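Local structure of packaging protein UL32 (Human herpesvirus 8 type M, 6XF9) at residues 2-7 / 96-101; 46-51 / 158-163; 53-58 / 128-133; 78-83 / 405-410. The protein probably helps direct newly made capsids to nuclear replication compartments for genome cleavage and packaging, and forms a zinc-bearing pentameric ring required for herpesviral packaging. One frame throughout, in Å; residues are numbered along the deposited sequence.

How the contacts relate
The four contacts form a chain through an all-helical region built around a zinc site. Contact 3 lies in the middle, its centre about 14 Å from those of contacts 2 and 4; contact 4 touches contact 1, their centres about 16 Å apart. The ends, contacts 1 and 2, are about 27 Å apart between centres. Helix 71-83, which carries one side of contact 4, also packs on contacts 1 and 3. Along the sequence, contact 3 is nested within the loop closed by contact 2, whereas the segments of contact 1 alternate with those of the other three, and contact 4 crosses contacts 2 and 3. Contacts 2 and 3 touch a second subunit, linking the zinc region to the pentamer.

Contact 1: 2-7 / 96-101; sequences FVPWQL and AADLCE
Asp-98 receives the backbone of Trp-5 where the N-terminal arm, 2-7, which leads into helix 7-12, lies across one side of helix 89-106. The polar part is one hydrogen bond. Trp-5 N donates to Asp-98 OD2 at 2.9 Å, with an N-H...O angle of 164°, and meets that oxygen on its syn side, somewhat above the carboxylate plane. The same oxygen is close to Pro-4 CB at 3.1 Å, so the carboxylate is tightly fitted against the chain. Trp-5 itself turns its CB away from the helix, and its NE1 is hydrogen-bonded to Ala-303 O.

The apolar part falls to Phe-2. Its CG stands anti to the backbone N (chi1 170°), which brings the ring against Asp-98 and Glu-101, one helical turn apart. Phe-2 CZ meets Asp-98 CB at 3.8 Å, the methylene carbon lying at the ring edge in its plane. The Glu-101 stem, kinked about its CB-CG bond, runs counter to the Phe-2 side chain, while its carboxylate makes a salt bridge with Arg-12. The tightest apolar approach is made by this aliphatic stem, with Glu-101 CG 3.4 Å from Phe-2 CE1.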
loop_
_atom_site.group_PDB
_atom_site.type_symbol
_atom_site.label_atom_id
_atom_site.label_comp_id
_atom_site.label_asym_id
_atom_site.label_seq_id
_atom_site.Cartn_x
_atom_site.Cartn_y
_atom_site.Cartn_z
ATOM N N PHE D 2 30.734 -37.065 -37.830
ATOM C CA PHE D 2 30.849 -36.836 -36.405
ATOM C C PHE D 2 29.507 -36.683 -35.819
ATOM O O PHE D 2 28.807 -35.780 -36.158
ATOM C CB PHE D 2 31.624 -35.596 -36.069
ATOM C CG PHE D 2 31.530 -35.234 -34.644
ATOM C CD1 PHE D 2 32.024 -36.049 -33.699
ATOM C CD2 PHE D 2 30.886 -34.117 -34.247
ATOM C CE1 PHE D 2 31.913 -35.762 -32.392
ATOM C CE2 PHE D 2 30.771 -33.815 -32.938
ATOM C CZ PHE D 2 31.289 -34.636 -32.016
ATOM N N VAL D 3 29.212 -37.532 -34.872
ATOM C CA VAL D 3 27.893 -37.596 -34.245
ATOM C C VAL D 3 28.037 -37.395 -32.742
ATOM O O VAL D 3 28.825 -38.106 -32.101
ATOM C CB VAL D 3 27.217 -38.944 -34.541
ATOM C CG1 VAL D 3 26.076 -39.183 -33.590
ATOM C CG2 VAL D 3 26.702 -38.976 -35.949
ATOM N N PRO D 4 27.303 -36.453 -32.145
ATOM C CA PRO D 4 27.395 -36.215 -30.699
ATOM C C PRO D 4 26.654 -37.268 -29.882
ATOM O O PRO D 4 25.948 -38.127 -30.412
ATOM C CB PRO D 4 26.747 -34.837 -30.541
ATOM C CG PRO D 4 26.966 -34.169 -31.866
ATOM C CD PRO D 4 26.758 -35.280 -32.853
ATOM N N TRP D 5 26.804 -37.156 -28.557
ATOM C CA TRP D 5 26.130 -38.035 -27.596
ATOM C C TRP D 5 26.564 -39.483 -27.739
ATOM O O TRP D 5 25.749 -40.405 -27.712
ATOM C CB TRP D 5 24.608 -37.934 -27.716
ATOM C CG TRP D 5 24.009 -37.249 -26.548
ATOM C CD1 TRP D 5 23.293 -37.829 -25.542
ATOM C CD2 TRP D 5 24.077 -35.850 -26.246
ATOM N NE1 TRP D 5 22.921 -36.880 -24.626
ATOM C CE2 TRP D 5 23.384 -35.655 -25.032
ATOM C CE3 TRP D 5 24.656 -34.741 -26.887
ATOM C CZ2 TRP D 5 23.249 -34.391 -24.434
ATOM C CZ3 TRP D 5 24.530 -33.484 -26.294
ATOM C CH2 TRP D 5 23.824 -33.323 -25.077
ATOM N N GLN D 6 27.863 -39.698 -27.852
ATOM C CA GLN D 6 28.371 -41.051 -28.020
ATOM C C GLN D 6 29.209 -41.439 -26.828
ATOM O O GLN D 6 30.232 -40.803 -26.552
ATOM C CB GLN D 6 29.175 -41.202 -29.303
ATOM C CG GLN D 6 28.307 -40.976 -30.493
ATOM C CD GLN D 6 28.743 -41.761 -31.692
ATOM O OE1 GLN D 6 28.360 -42.937 -31.835
ATOM N NE2 GLN D 6 29.512 -41.127 -32.582
ATOM N N LEU D 7 28.782 -42.495 -26.138
ATOM C CA LEU D 7 29.552 -42.985 -25.004
ATOM C C LEU D 7 31.034 -43.116 -25.349
ATOM O O LEU D 7 31.902 -42.648 -24.592
ATOM C CB LEU D 7 28.961 -44.316 -24.562
ATOM C CG LEU D 7 29.529 -45.024 -23.350
ATOM C CD1 LEU D 7 29.863 -44.041 -22.247
ATOM C CD2 LEU D 7 28.477 -46.041 -22.886
ATOM N N ALA D 96 30.827 -31.524 -23.170
ATOM C CA ALA D 96 32.263 -31.440 -22.921
ATOM C C ALA D 96 33.017 -32.430 -23.792
ATOM O O ALA D 96 33.924 -32.050 -24.541
ATOM C CB ALA D 96 32.568 -31.719 -21.452
ATOM N N ALA D 97 32.613 -33.704 -23.736
ATOM C CA ALA D 97 33.272 -34.745 -24.518
ATOM C C ALA D 97 33.251 -34.415 -26.003
ATOM O O ALA D 97 34.292 -34.434 -26.669
ATOM C CB ALA D 97 32.600 -36.095 -24.257
ATOM N N ASP D 98 32.082 -34.056 -26.533
ATOM C CA ASP D 98 31.986 -33.803 -27.962
ATOM C C ASP D 98 32.732 -32.535 -28.358
ATOM O O ASP D 98 33.089 -32.382 -29.531
ATOM C CB ASP D 98 30.523 -33.714 -28.407
ATOM C CG ASP D 98 29.690 -34.949 -28.007
ATOM O OD1 ASP D 98 30.256 -36.049 -27.758
ATOM O OD2 ASP D 98 28.438 -34.825 -27.999
ATOM N N LEU D 99 32.954 -31.610 -27.418
ATOM C CA LEU D 99 33.785 -30.446 -27.719
ATOM C C LEU D 99 35.264 -30.824 -27.777
ATOM O O LEU D 99 36.009 -30.281 -28.596
ATOM C CB LEU D 99 33.542 -29.331 -26.699
ATOM C CG LEU D 99 34.246 -28.026 -27.078
ATOM C CD1 LEU D 99 33.586 -27.435 -28.277
ATOM C CD2 LEU D 99 34.243 -27.029 -25.944
ATOM N N CYS D 100 35.724 -31.707 -26.883
ATOM C CA CYS D 100 37.038 -32.320 -27.061
ATOM C C CYS D 100 37.192 -32.925 -28.449
ATOM O O CYS D 100 38.101 -32.572 -29.210
ATOM C CB CYS D 100 37.273 -33.416 -26.026
ATOM S SG CYS D 100 38.092 -32.900 -24.571
ATOM N N GLU D 101 36.294 -33.844 -28.789
ATOM C CA GLU D 101 36.413 -34.563 -30.044
ATOM C C GLU D 101 36.488 -33.594 -31.213
ATOM O O GLU D 101 37.351 -33.734 -32.082
ATOM C CB GLU D 101 35.229 -35.511 -30.175
ATOM C CG GLU D 101 35.146 -36.301 -31.440
ATOM C CD GLU D 101 36.152 -37.413 -31.533
ATOM O OE1 GLU D 101 36.877 -37.688 -30.551
ATOM O OE2 GLU D 101 36.183 -38.046 -32.606
#

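Contact 2: 46-51 / 158-163; sequences LQPSSP and FIRGML
A helix-to-loop contact, part apolar and part polar, joins Leu-46 and Arg-160: the chain leaving helix 37-45 rests on helix 145-164, beside the zinc-bearing helix 124-133. Leu-46 is the first residue past its helix, and a type I beta turn, Gln-47 to Ser-50, follows. The Leu-46 side chain lies across Ile-159, with Leu-46 CD2 3.9 Å from Ile-159 CG2, and Leu-46 CB packs at 3.9 Å on Arg-160 CG. Arg-160 runs extended to CD and then bends (chi3 69°), which turns its guanidinium back to the Leu-46 carbonyl. The carbonyl oxygen lies at the guanidinium edge, 8° from its plane. NH1 is also held by a salt bridge to Glu-157, which probably limits rotation of the group. Pro-48 O and Ser-50 O accept from Lys-328 of a second subunit, so the turn belongs to the ring interface. Arg-160 NH1 donates to Leu-46 O at 3.1 Å (N-H...O 155°), and Pro-48 CD lies 3.8 Å from the same nitrogen.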
loop_
_atom_site.group_PDB
_atom_site.type_symbol
_atom_site.label_atom_id
_atom_site.label_comp_id
_atom_site.label_asym_id
_atom_site.label_seq_id
_atom_site.Cartn_x
_atom_site.Cartn_y
_atom_site.Cartn_z
ATOM N N LEU D 46 29.809 -15.951 -14.091
ATOM C CA LEU D 46 28.419 -15.555 -13.878
ATOM C C LEU D 46 28.266 -14.057 -13.677
ATOM O O LEU D 46 27.251 -13.608 -13.132
ATOM C CB LEU D 46 27.834 -16.329 -12.697
ATOM C CG LEU D 46 27.745 -17.812 -13.070
ATOM C CD1 LEU D 46 27.702 -18.704 -11.854
ATOM C CD2 LEU D 46 26.514 -18.046 -13.917
ATOM N N GLN D 47 29.244 -13.274 -14.104
ATOM C CA GLN D 47 28.849 -11.875 -14.040
ATOM C C GLN D 47 28.413 -11.364 -15.412
ATOM O O GLN D 47 28.964 -11.781 -16.443
ATOM C CB GLN D 47 29.981 -11.019 -13.478
ATOM C CG GLN D 47 30.112 -11.231 -11.969
ATOM C CD GLN D 47 31.443 -10.804 -11.391
ATOM O OE1 GLN D 47 32.399 -10.495 -12.123
ATOM N NE2 GLN D 47 31.506 -10.756 -10.055
ATOM N N PRO D 48 27.363 -10.540 -15.440
ATOM C CA PRO D 48 26.666 -10.262 -16.709
ATOM C C PRO D 48 27.525 -9.622 -17.801
ATOM O O PRO D 48 27.153 -9.693 -18.985
ATOM C CB PRO D 48 25.520 -9.343 -16.270
ATOM C CG PRO D 48 25.228 -9.803 -14.872
ATOM C CD PRO D 48 26.563 -10.145 -14.274
ATOM N N SER D 49 28.625 -8.961 -17.449
ATOM C CA SER D 49 29.471 -8.288 -18.426
ATOM C C SER D 49 30.813 -8.979 -18.661
ATOM O O SER D 49 31.661 -8.419 -19.368
ATOM C CB SER D 49 29.692 -6.849 -17.966
ATOM O OG SER D 49 30.191 -6.855 -16.620
ATOM N N SER D 50 31.025 -10.211 -18.107
ATOM C CA SER D 50 32.208 -10.984 -18.463
ATOM C C SER D 50 31.985 -11.788 -19.751
ATOM O O SER D 50 30.859 -12.194 -20.058
ATOM C CB SER D 50 32.608 -11.899 -17.326
ATOM O OG SER D 50 31.481 -12.552 -16.789
ATOM N N PRO D 51 33.048 -12.044 -20.514
ATOM C CA PRO D 51 32.899 -12.773 -21.778
ATOM C C PRO D 51 32.472 -14.218 -21.587
ATOM O O PRO D 51 32.587 -14.799 -20.509
ATOM C CB PRO D 51 34.302 -12.705 -22.387
ATOM C CG PRO D 51 35.191 -12.530 -21.231
ATOM C CD PRO D 51 34.442 -11.642 -20.289
ATOM N N PHE D 158 20.524 -14.898 -10.757
ATOM C CA PHE D 158 19.966 -15.924 -9.884
ATOM C C PHE D 158 20.756 -17.224 -9.924
ATOM O O PHE D 158 20.683 -18.002 -8.978
ATOM C CB PHE D 158 18.513 -16.179 -10.213
ATOM C CG PHE D 158 17.600 -15.167 -9.632
ATOM C CD1 PHE D 158 17.587 -13.876 -10.123
ATOM C CD2 PHE D 158 16.766 -15.498 -8.561
ATOM C CE1 PHE D 158 16.725 -12.916 -9.576
ATOM C CE2 PHE D 158 15.906 -14.559 -8.007
ATOM C CZ PHE D 158 15.884 -13.261 -8.518
ATOM N N ILE D 159 21.453 -17.537 -11.011
ATOM C CA ILE D 159 22.341 -18.688 -10.924
ATOM C C ILE D 159 23.507 -18.369 -10.006
ATOM O O ILE D 159 23.922 -19.210 -9.201
ATOM C CB ILE D 159 22.802 -19.160 -12.309
ATOM C CG1 ILE D 159 21.602 -19.747 -13.042
ATOM C CG2 ILE D 159 23.872 -20.223 -12.153
ATOM C CD1 ILE D 159 21.809 -19.916 -14.482
ATOM N N ARG D 160 24.051 -17.148 -10.106
ATOM C CA ARG D 160 25.128 -16.741 -9.207
ATOM C C ARG D 160 24.675 -16.781 -7.744
ATOM O O ARG D 160 25.473 -17.094 -6.854
ATOM C CB ARG D 160 25.627 -15.341 -9.578
ATOM C CG ARG D 160 27.045 -15.100 -9.101
ATOM C CD ARG D 160 27.654 -13.777 -9.589
ATOM N NE ARG D 160 27.011 -12.625 -8.972
ATOM C CZ ARG D 160 26.243 -11.755 -9.618
ATOM N NH1 ARG D 160 26.035 -11.887 -10.924
ATOM N NH2 ARG D 160 25.691 -10.744 -8.952
ATOM N N GLY D 161 23.407 -16.457 -7.475
ATOM C CA GLY D 161 22.873 -16.629 -6.130
ATOM C C GLY D 161 22.960 -18.066 -5.644
ATOM O O GLY D 161 23.335 -18.327 -4.503
ATOM N N MET D 162 22.596 -19.023 -6.499
ATOM C CA MET D 162 22.687 -20.432 -6.110
ATOM C C MET D 162 24.118 -20.853 -5.798
ATOM O O MET D 162 24.335 -21.780 -5.006
ATOM C CB MET D 162 22.118 -21.311 -7.215
ATOM C CG MET D 162 20.642 -21.164 -7.363
ATOM S SD MET D 162 20.004 -22.407 -8.488
ATOM C CE MET D 162 20.189 -21.560 -10.066
ATOM N N LEU D 163 25.101 -20.209 -6.424
ATOM C CA LEU D 163 26.494 -20.527 -6.133
ATOM C C LEU D 163 26.918 -19.966 -4.774
ATOM O O LEU D 163 27.500 -20.682 -3.950
ATOM C CB LEU D 163 27.387 -19.988 -7.254
ATOM C CG LEU D 163 28.863 -20.266 -7.027
ATOM C CD1 LEU D 163 29.140 -21.755 -7.183
ATOM C CD2 LEU D 163 29.736 -19.439 -7.963
#

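Contact 3: 53-58 / 128-133; sequences RVCQLL and QLHFFV. With ZN (zinc ion), chain O.
The first zinc site ties Cys-55 to His-130, two of its four ligands, across helices 53-60 and 124-133. Cys-55 SG binds zinc at 2.3 Å and His-130 ND1 at 2.1 Å, which leaves the two ligand atoms 3.5 Å apart. The sulfur sits at the edge of the imidazole, near its plane.

Val-54 packs over one face of the ring. With chi1 at 172°, its CG1 stands 3.6 Å from the centroid of the His-130 ring and 17° off its normal, a CH-pi contact nearest CD2. Cys-52 and Cys-136 complete the tetrad, making this a zinc site of three cysteines and one histidine in which Cys-52 and Cys-55 form a CxxC pair. The axes of segments 53-58 and 128-133 run at 102° to each other, 9.5 Å apart at closest approach, so metal and valine bridge two nearly perpendicular helical segments.

Two further groups contact the imidazole and probably help to hold it. Tyr-75 OH is hydrogen-bonded to NE2, the nitrogen not used by the metal, and may set the ring's rotation. His-130 CD2 lies 3.4 Å above the plane of the Phe-131 ring, over its centre. Helix 124-133 has a pi-type turn at 129-133, where Gln-128 O accepts from both Phe-132 N and Val-133 N, the latter at 2.8 Å.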
loop_
_atom_site.group_PDB
_atom_site.type_symbol
_atom_site.label_atom_id
_atom_site.label_comp_id
_atom_site.label_asym_id
_atom_site.label_seq_id
_atom_site.Cartn_x
_atom_site.Cartn_y
_atom_site.Cartn_z
ATOM N N ARG D 53 33.488 -17.755 -22.165
ATOM C CA ARG D 53 34.782 -18.386 -22.410
ATOM C C ARG D 53 34.747 -19.310 -23.615
ATOM O O ARG D 53 35.724 -19.378 -24.371
ATOM C CB ARG D 53 35.238 -19.124 -21.159
ATOM C CG ARG D 53 35.722 -18.174 -20.070
ATOM C CD ARG D 53 35.969 -18.931 -18.796
ATOM N NE ARG D 53 37.304 -19.506 -18.726
ATOM C CZ ARG D 53 38.386 -18.832 -18.367
ATOM N NH1 ARG D 53 38.297 -17.543 -18.054
ATOM N NH2 ARG D 53 39.551 -19.456 -18.320
ATOM N N VAL D 54 33.628 -20.007 -23.839
ATOM C CA VAL D 54 33.546 -20.903 -24.992
ATOM C C VAL D 54 33.458 -20.108 -26.284
ATOM O O VAL D 54 34.060 -20.476 -27.293
ATOM C CB VAL D 54 32.367 -21.880 -24.847
ATOM C CG1 VAL D 54 32.176 -22.662 -26.116
ATOM C CG2 VAL D 54 32.635 -22.828 -23.723
ATOM N N CYS D 55 32.687 -19.027 -26.297
ATOM C CA CYS D 55 32.682 -18.176 -27.484
ATOM C C CYS D 55 34.080 -17.649 -27.764
ATOM O O CYS D 55 34.492 -17.532 -28.922
ATOM C CB CYS D 55 31.716 -17.007 -27.307
ATOM S SG CYS D 55 29.940 -17.373 -27.485
ATOM N N GLN D 56 34.837 -17.355 -26.708
ATOM C CA GLN D 56 36.170 -16.784 -26.891
ATOM C C GLN D 56 37.146 -17.832 -27.402
ATOM O O GLN D 56 38.026 -17.526 -28.213
ATOM C CB GLN D 56 36.661 -16.147 -25.584
ATOM C CG GLN D 56 35.896 -14.871 -25.225
ATOM C CD GLN D 56 36.213 -13.729 -26.177
ATOM O OE1 GLN D 56 37.084 -13.862 -27.045
ATOM N NE2 GLN D 56 35.481 -12.615 -26.054
ATOM N N LEU D 57 37.013 -19.065 -26.923
ATOM C CA LEU D 57 37.806 -20.162 -27.458
ATOM C C LEU D 57 37.587 -20.304 -28.958
ATOM O O LEU D 57 38.547 -20.408 -29.730
ATOM C CB LEU D 57 37.449 -21.447 -26.723
ATOM C CG LEU D 57 38.281 -22.668 -27.053
ATOM C CD1 LEU D 57 39.753 -22.356 -26.790
ATOM C CD2 LEU D 57 37.799 -23.821 -26.175
ATOM N N LEU D 58 36.323 -20.291 -29.393
ATOM C CA LEU D 58 36.017 -20.479 -30.809
ATOM C C LEU D 58 36.590 -19.364 -31.674
ATOM O O LEU D 58 37.289 -19.633 -32.658
ATOM C CB LEU D 58 34.508 -20.549 -31.010
ATOM C CG LEU D 58 33.844 -21.750 -30.347
ATOM C CD1 LEU D 58 32.351 -21.655 -30.511
ATOM C CD2 LEU D 58 34.334 -23.019 -30.976
ATOM N N GLN D 128 27.738 -24.933 -19.498
ATOM C CA GLN D 128 26.321 -24.710 -19.208
ATOM C C GLN D 128 25.828 -23.368 -19.744
ATOM O O GLN D 128 24.748 -23.279 -20.335
ATOM C CB GLN D 128 26.105 -24.758 -17.706
ATOM C CG GLN D 128 26.225 -26.110 -17.093
ATOM C CD GLN D 128 25.694 -26.108 -15.681
ATOM O OE1 GLN D 128 24.490 -26.199 -15.463
ATOM N NE2 GLN D 128 26.584 -25.946 -14.712
ATOM N N LEU D 129 26.587 -22.300 -19.500
ATOM C CA LEU D 129 26.170 -20.973 -19.951
ATOM C C LEU D 129 26.121 -20.902 -21.474
ATOM O O LEU D 129 25.190 -20.315 -22.049
ATOM C CB LEU D 129 27.104 -19.904 -19.378
ATOM C CG LEU D 129 26.908 -19.482 -17.912
ATOM C CD1 LEU D 129 28.026 -18.575 -17.433
ATOM C CD2 LEU D 129 25.576 -18.748 -17.780
ATOM N N HIS D 130 27.125 -21.477 -22.148
ATOM C CA HIS D 130 27.195 -21.353 -23.603
ATOM C C HIS D 130 26.178 -22.246 -24.302
ATOM O O HIS D 130 25.457 -21.798 -25.202
ATOM C CB HIS D 130 28.613 -21.653 -24.095
ATOM C CG HIS D 130 28.747 -21.610 -25.586
ATOM N ND1 HIS D 130 28.878 -20.432 -26.284
ATOM C CD2 HIS D 130 28.775 -22.604 -26.507
ATOM C CE1 HIS D 130 28.971 -20.699 -27.574
ATOM N NE2 HIS D 130 28.906 -22.009 -27.737
ATOM N N PHE D 131 26.089 -23.504 -23.895
ATOM C CA PHE D 131 25.281 -24.451 -24.642
ATOM C C PHE D 131 23.853 -24.585 -24.139
ATOM O O PHE D 131 22.995 -25.057 -24.901
ATOM C CB PHE D 131 25.941 -25.830 -24.626
ATOM C CG PHE D 131 27.170 -25.918 -25.485
ATOM C CD1 PHE D 131 27.063 -25.905 -26.852
ATOM C CD2 PHE D 131 28.428 -26.003 -24.918
ATOM C CE1 PHE D 131 28.182 -25.971 -27.645
ATOM C CE2 PHE D 131 29.545 -26.068 -25.706
ATOM C CZ PHE D 131 29.420 -26.053 -27.078
ATOM N N PHE D 132 23.561 -24.206 -22.890
ATOM C CA PHE D 132 22.235 -24.508 -22.342
ATOM C C PHE D 132 21.496 -23.320 -21.740
ATOM O O PHE D 132 20.334 -23.086 -22.079
ATOM C CB PHE D 132 22.364 -25.618 -21.309
ATOM C CG PHE D 132 22.819 -26.905 -21.893
ATOM C CD1 PHE D 132 21.902 -27.776 -22.461
ATOM C CD2 PHE D 132 24.160 -27.238 -21.922
ATOM C CE1 PHE D 132 22.305 -28.982 -23.019
ATOM C CE2 PHE D 132 24.575 -28.438 -22.474
ATOM C CZ PHE D 132 23.639 -29.310 -23.030
ATOM N N VAL D 133 22.135 -22.554 -20.868
ATOM C CA VAL D 133 21.430 -21.430 -20.268
ATOM C C VAL D 133 21.246 -20.326 -21.300
ATOM O O VAL D 133 20.114 -19.943 -21.630
ATOM C CB VAL D 133 22.174 -20.911 -19.024
ATOM C CG1 VAL D 133 21.397 -19.766 -18.397
ATOM C CG2 VAL D 133 22.415 -22.017 -18.037
HETATM ZN ZN ZN O . 29.076 -18.472 -25.706
#

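Contact 4: 78-83 / 405-410; sequences LCFFCL and QLLDAN
Asn-410 ND2 is gripped by two backbone carbonyls, those of Leu-83 and Val-379. The bond across this contact, ND2 to Leu-83 O, measures 2.7 Å with an N-H...O angle of 156°; the oxygen lies close to the amide plane of Asn-410, whereas the nitrogen is tilted 27° from the carbonyl plane. The other end of the amide is held too: OD1 accepts from Leu-412 N and Phe-413 N, the first of these closing an Asx turn. Bonds at both ends are consistent with this orientation of the buried amide and probably hold it.

Helix 71-83 meets the loop between helices 391-402 and 416-430, a closure across more than 300 residues at a helix whose Cys-79 side chain lies about 5 Å from that of zinc ligand His-130. The apolar part joins Cys-79, Phe-80 and Leu-83 of the helix to Leu-406 and Leu-407 of the loop. Leu-83 and Asn-410 lie side by side, their chains pointing opposite ways, with Leu-83 CG 3.9 Å from Asn-410 CB, and Leu-83 CD2 reaches Leu-407 CD2 at 4.0 Å. Leu-407 divides its two methyls: CD1 lies 3.9 Å from Cys-79 CB, while CD2 sits 3.8 Å from Phe-80 CA and at the edge of the Phe-80 ring. A chi1 of -175° lets Phe-80 CE1 meet Leu-406 CB at 3.9 Å. Leu-406 also touches Leu-397 of helix 391-402 and Leu-208 of helix 207-213.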
loop_
_atom_site.group_PDB
_atom_site.type_symbol
_atom_site.label_atom_id
_atom_site.label_comp_id
_atom_site.label_asym_id
_atom_site.label_seq_id
_atom_site.Cartn_x
_atom_site.Cartn_y
_atom_site.Cartn_z
ATOM N N LEU D 78 26.803 -30.516 -32.775
ATOM C CA LEU D 78 26.798 -30.419 -31.321
ATOM C C LEU D 78 25.753 -29.418 -30.856
ATOM O O LEU D 78 24.937 -29.715 -29.973
ATOM C CB LEU D 78 28.175 -29.999 -30.832
ATOM C CG LEU D 78 28.249 -29.794 -29.333
ATOM C CD1 LEU D 78 27.738 -31.012 -28.607
ATOM C CD2 LEU D 78 29.657 -29.414 -28.923
ATOM N N CYS D 79 25.740 -28.230 -31.467
ATOM C CA CYS D 79 24.735 -27.237 -31.117
ATOM C C CYS D 79 23.316 -27.780 -31.306
ATOM O O CYS D 79 22.478 -27.663 -30.410
ATOM C CB CYS D 79 24.965 -25.968 -31.927
ATOM S SG CYS D 79 26.502 -25.153 -31.461
ATOM N N PHE D 80 23.032 -28.416 -32.438
ATOM C CA PHE D 80 21.679 -28.930 -32.651
ATOM C C PHE D 80 21.288 -29.910 -31.553
ATOM O O PHE D 80 20.143 -29.910 -31.091
ATOM C CB PHE D 80 21.584 -29.597 -34.021
ATOM C CG PHE D 80 20.206 -30.046 -34.392
ATOM C CD1 PHE D 80 19.295 -29.162 -34.932
ATOM C CD2 PHE D 80 19.836 -31.354 -34.233
ATOM C CE1 PHE D 80 18.020 -29.581 -35.288
ATOM C CE2 PHE D 80 18.566 -31.787 -34.591
ATOM C CZ PHE D 80 17.656 -30.900 -35.117
ATOM N N PHE D 81 22.221 -30.762 -31.133
ATOM C CA PHE D 81 21.918 -31.743 -30.099
ATOM C C PHE D 81 21.616 -31.066 -28.777
ATOM O O PHE D 81 20.666 -31.437 -28.079
ATOM C CB PHE D 81 23.093 -32.714 -29.945
ATOM C CG PHE D 81 22.996 -33.929 -30.826
ATOM C CD1 PHE D 81 22.852 -33.801 -32.197
ATOM C CD2 PHE D 81 23.114 -35.202 -30.283
ATOM C CE1 PHE D 81 22.764 -34.912 -33.009
ATOM C CE2 PHE D 81 23.034 -36.320 -31.101
ATOM C CZ PHE D 81 22.861 -36.166 -32.467
ATOM N N CYS D 82 22.412 -30.063 -28.419
ATOM C CA CYS D 82 22.187 -29.353 -27.166
ATOM C C CYS D 82 20.811 -28.701 -27.155
ATOM O O CYS D 82 20.087 -28.774 -26.160
ATOM C CB CYS D 82 23.276 -28.304 -26.984
ATOM S SG CYS D 82 24.905 -28.993 -26.657
ATOM N N LEU D 83 20.435 -28.077 -28.270
ATOM C CA LEU D 83 19.131 -27.449 -28.415
ATOM C C LEU D 83 17.998 -28.422 -28.116
ATOM O O LEU D 83 16.927 -28.012 -27.652
ATOM C CB LEU D 83 19.017 -26.902 -29.835
ATOM C CG LEU D 83 17.813 -26.060 -30.197
ATOM C CD1 LEU D 83 17.750 -24.915 -29.222
ATOM C CD2 LEU D 83 17.945 -25.557 -31.633
ATOM N N GLN D 405 20.057 -22.622 -40.340
ATOM C CA GLN D 405 18.604 -22.667 -40.498
ATOM C C GLN D 405 17.902 -23.448 -39.388
ATOM O O GLN D 405 16.717 -23.188 -39.114
ATOM C CB GLN D 405 18.213 -23.270 -41.845
ATOM C CG GLN D 405 18.625 -22.466 -43.042
ATOM C CD GLN D 405 18.142 -21.055 -42.961
ATOM O OE1 GLN D 405 17.046 -20.788 -42.457
ATOM N NE2 GLN D 405 18.958 -20.121 -43.450
ATOM N N LEU D 406 18.577 -24.414 -38.760
ATOM C CA LEU D 406 17.897 -25.258 -37.790
ATOM C C LEU D 406 18.126 -24.810 -36.353
ATOM O O LEU D 406 17.663 -25.491 -35.427
ATOM C CB LEU D 406 18.342 -26.717 -37.921
ATOM C CG LEU D 406 17.773 -27.626 -39.003
ATOM C CD1 LEU D 406 18.744 -28.770 -39.179
ATOM C CD2 LEU D 406 16.428 -28.156 -38.643
ATOM N N LEU D 407 18.830 -23.695 -36.139
ATOM C CA LEU D 407 19.213 -23.296 -34.793
ATOM C C LEU D 407 18.493 -22.040 -34.337
ATOM O O LEU D 407 18.858 -21.469 -33.308
ATOM C CB LEU D 407 20.724 -23.091 -34.702
ATOM C CG LEU D 407 21.529 -24.355 -35.001
ATOM C CD1 LEU D 407 23.011 -24.137 -34.810
ATOM C CD2 LEU D 407 21.039 -25.537 -34.172
ATOM N N ASP D 408 17.466 -21.647 -35.076
ATOM C CA ASP D 408 16.627 -20.522 -34.702
ATOM C C ASP D 408 15.806 -20.800 -33.430
ATOM O O ASP D 408 15.618 -19.910 -32.599
ATOM C CB ASP D 408 15.693 -20.144 -35.855
ATOM C CG ASP D 408 16.446 -19.739 -37.106
ATOM O OD1 ASP D 408 17.695 -19.744 -37.078
ATOM O OD2 ASP D 408 15.790 -19.415 -38.119
ATOM N N ALA D 409 15.320 -22.035 -33.289
ATOM C CA ALA D 409 14.439 -22.405 -32.185
ATOM C C ALA D 409 14.245 -23.914 -32.142
ATOM O O ALA D 409 14.164 -24.576 -33.176
ATOM C CB ALA D 409 13.068 -21.737 -32.297
ATOM N N ASN D 410 14.123 -24.432 -30.923
ATOM C CA ASN D 410 13.747 -25.815 -30.693
ATOM C C ASN D 410 12.268 -25.923 -31.011
ATOM O O ASN D 410 11.464 -25.186 -30.437
ATOM C CB ASN D 410 14.072 -26.179 -29.237
ATOM C CG ASN D 410 13.498 -27.524 -28.788
ATOM O OD1 ASN D 410 12.369 -27.872 -29.119
ATOM N ND2 ASN D 410 14.275 -28.275 -28.003
#